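Local coordinates for protein putative decarboxylase involved in desferrioxamine biosynthesis (Erwinia amylovora, PDB 5O5C) that probably decarboxylates lysine with the help of pyridoxal 5'-phosphate, as a group II decarboxylase of the desferrioxamine biosynthetic pathway, at residues 206-211 and 232-237. Numbering follows the deposited sequence.
Sequences KWRVFT and AVIPVD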
loop_
_atom_site.group_PDB
_atom_site.type_symbol
_atom_site.label_atom_id
_atom_site.label_comp_id
_atom_site.label_asym_id
_atom_site.label_seq_id
_atom_site.Cartn_x
_atom_site.Cartn_y
_atom_site.Cartn_z
ATOM N N LYS B 206 5.872 -11.453 28.138
ATOM C CA LYS B 206 7.048 -10.872 28.794
ATOM C C LYS B 206 7.947 -10.104 27.836
ATOM O O LYS B 206 8.754 -9.307 28.292
ATOM C CB LYS B 206 7.839 -11.948 29.510
ATOM C CG LYS B 206 7.055 -12.741 30.548
ATOM C CD LYS B 206 7.884 -13.942 30.998
ATOM C CE LYS B 206 7.500 -14.470 32.366
ATOM N NZ LYS B 206 8.372 -15.641 32.712
ATOM N N TRP B 207 7.790 -10.314 26.517
ATOM C CA TRP B 207 8.745 -9.787 25.544
ATOM C C TRP B 207 8.694 -8.273 25.523
ATOM O O TRP B 207 7.653 -7.676 25.631
ATOM C CB TRP B 207 8.505 -10.371 24.133
ATOM C CG TRP B 207 8.630 -11.873 24.063
ATOM C CD1 TRP B 207 9.195 -12.679 24.995
ATOM C CD2 TRP B 207 8.212 -12.724 23.006
ATOM N NE1 TRP B 207 9.104 -13.981 24.623
ATOM C CE2 TRP B 207 8.509 -14.046 23.397
ATOM C CE3 TRP B 207 7.594 -12.511 21.768
ATOM C CZ2 TRP B 207 8.214 -15.142 22.605
ATOM C CZ3 TRP B 207 7.307 -13.589 20.978
ATOM C CH2 TRP B 207 7.636 -14.907 21.393
ATOM N N ARG B 208 9.847 -7.646 25.415
ATOM C CA ARG B 208 9.911 -6.201 25.422
ATOM C C ARG B 208 10.741 -5.694 24.276
ATOM O O ARG B 208 11.786 -6.236 23.989
ATOM C CB ARG B 208 10.435 -5.675 26.768
ATOM C CG ARG B 208 9.428 -5.857 27.912
ATOM C CD ARG B 208 8.173 -4.994 27.750
ATOM N NE ARG B 208 7.196 -5.138 28.835
ATOM C CZ ARG B 208 6.245 -6.078 28.914
ATOM N NH1 ARG B 208 6.111 -7.032 27.991
ATOM N NH2 ARG B 208 5.422 -6.078 29.946
ATOM N N VAL B 209 10.255 -4.622 23.668
ATOM C CA VAL B 209 10.958 -3.872 22.609
ATOM C C VAL B 209 11.330 -2.491 23.115
ATOM O O VAL B 209 10.555 -1.847 23.787
ATOM C CB VAL B 209 10.092 -3.733 21.351
ATOM C CG1 VAL B 209 10.709 -2.799 20.318
ATOM C CG2 VAL B 209 9.816 -5.133 20.771
ATOM N N PHE B 210 12.517 -2.029 22.764
ATOM C CA PHE B 210 13.001 -0.740 23.240
ATOM C C PHE B 210 13.046 0.231 22.076
ATOM O O PHE B 210 13.585 -0.085 21.011
ATOM C CB PHE B 210 14.384 -0.866 23.873
ATOM C CG PHE B 210 14.438 -1.843 24.988
ATOM C CD1 PHE B 210 14.676 -3.176 24.726
ATOM C CD2 PHE B 210 14.238 -1.445 26.300
ATOM C CE1 PHE B 210 14.699 -4.101 25.742
ATOM C CE2 PHE B 210 14.280 -2.370 27.329
ATOM C CZ PHE B 210 14.518 -3.705 27.049
ATOM N N THR B 211 12.501 1.420 22.300
ATOM C CA THR B 211 12.593 2.510 21.336
ATOM C C THR B 211 12.738 3.820 22.031
ATOM O O THR B 211 12.350 3.964 23.187
ATOM C CB THR B 211 11.330 2.694 20.466
ATOM O OG1 THR B 211 10.166 2.809 21.281
ATOM C CG2 THR B 211 11.160 1.608 19.569
ATOM N N ALA B 232 4.338 -3.602 25.407
ATOM C CA ALA B 232 5.532 -4.371 25.112
ATOM C C ALA B 232 6.694 -3.472 24.706
ATOM O O ALA B 232 7.787 -3.960 24.460
ATOM C CB ALA B 232 5.254 -5.420 24.048
ATOM N N VAL B 233 6.437 -2.177 24.587
ATOM C CA VAL B 233 7.366 -1.216 24.067
ATOM C C VAL B 233 7.804 -0.439 25.278
ATOM O O VAL B 233 6.950 0.110 25.972
ATOM C CB VAL B 233 6.681 -0.283 23.048
ATOM C CG1 VAL B 233 7.576 0.910 22.705
ATOM C CG2 VAL B 233 6.285 -1.069 21.787
ATOM N N ILE B 234 9.103 -0.426 25.542
ATOM C CA ILE B 234 9.716 0.384 26.604
ATOM C C ILE B 234 10.368 1.647 25.961
ATOM O O ILE B 234 11.348 1.536 25.204
ATOM C CB ILE B 234 10.727 -0.436 27.447
ATOM C CG1 ILE B 234 10.004 -1.622 28.124
ATOM C CG2 ILE B 234 11.312 0.414 28.547
ATOM C CD1 ILE B 234 10.908 -2.682 28.714
ATOM N N PRO B 235 9.784 2.833 26.212
ATOM C CA PRO B 235 10.355 4.091 25.718
ATOM C C PRO B 235 11.618 4.462 26.485
ATOM O O PRO B 235 11.616 4.422 27.708
ATOM C CB PRO B 235 9.241 5.139 25.957
ATOM C CG PRO B 235 8.016 4.351 26.260
ATOM C CD PRO B 235 8.438 3.018 26.771
ATOM N N VAL B 236 12.661 4.828 25.750
ATOM C CA VAL B 236 13.964 5.118 26.270
ATOM C C VAL B 236 14.249 6.607 26.104
ATOM O O VAL B 236 14.040 7.188 25.022
ATOM C CB VAL B 236 15.019 4.305 25.482
ATOM C CG1 VAL B 236 16.424 4.556 26.012
ATOM C CG2 VAL B 236 14.649 2.810 25.498
ATOM N N ASP B 237 14.769 7.218 27.167
ATOM C CA ASP B 237 14.975 8.664 27.202
ATOM C C ASP B 237 15.924 9.044 26.095
ATOM O O ASP B 237 16.677 8.225 25.595
ATOM C CB ASP B 237 15.539 9.098 28.573
ATOM C CG ASP B 237 15.418 10.584 28.828
ATOM O OD1 ASP B 237 14.775 11.315 28.035
ATOM O OD2 ASP B 237 15.959 11.037 29.856
#
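Val209 and Ile234 join strands 207-211 and 233-236 at one edge of the large mixed sheet, and the backbone bonds establish a parallel pairing. Val209 N donates to Ala232 O at 2.7 Å with an N-H...O angle of 173°, and Val209 O takes the N-H of Ile234; two residues on, Thr211 repeats the pattern with Ile234 O and Val236 N. The last of these bonds is the most bent, at 144° on the hydrogen. With helix 218-225 between them, the strands form the edge beta-alpha-beta unit of the fold type I, PLP-binding domain.

Arg208 can be followed outward. Its CB and CG both meet the methyl CD1 of Ile234, Arg208 CG at 3.6 Å, the two side chains crossing at about a right angle. The Arg208 side chain bends at chi2 (-67°), which brings its CD to 3.5 Å from Ala232 O and carries NE and NH1 past Ala232 CA. At the tip, Arg208 NH1 turns back to its own strand and donates to Trp207 O at 2.9 Å, with that oxygen in the guanidinium plane but NH1 well above the carbonyl plane; Ala205 O is a second acceptor.

On the face bearing Phe210 and Ile234, these two side chains lie side by side, pointing the same way, Phe210 CE2 3.7 Å from Ile234 CD1, while Val236 CG2 lies at the ring's edge and helix 246-258 packs there. On the face bearing Val209 and Val233, helix 218-225 packs, and Thr211 OG1 approaches Val233 CG1 at 3.5 Å; the Thr211 side chain is about 10 Å from the bound pyridoxal phosphate.

Four main-chain bonds thus set the register, and the aliphatic part of Arg208 serves with Phe210 as apolar surface for Ile234, while the carbonyls of Trp207 and Ala205 grip NH1 of the guanidinium.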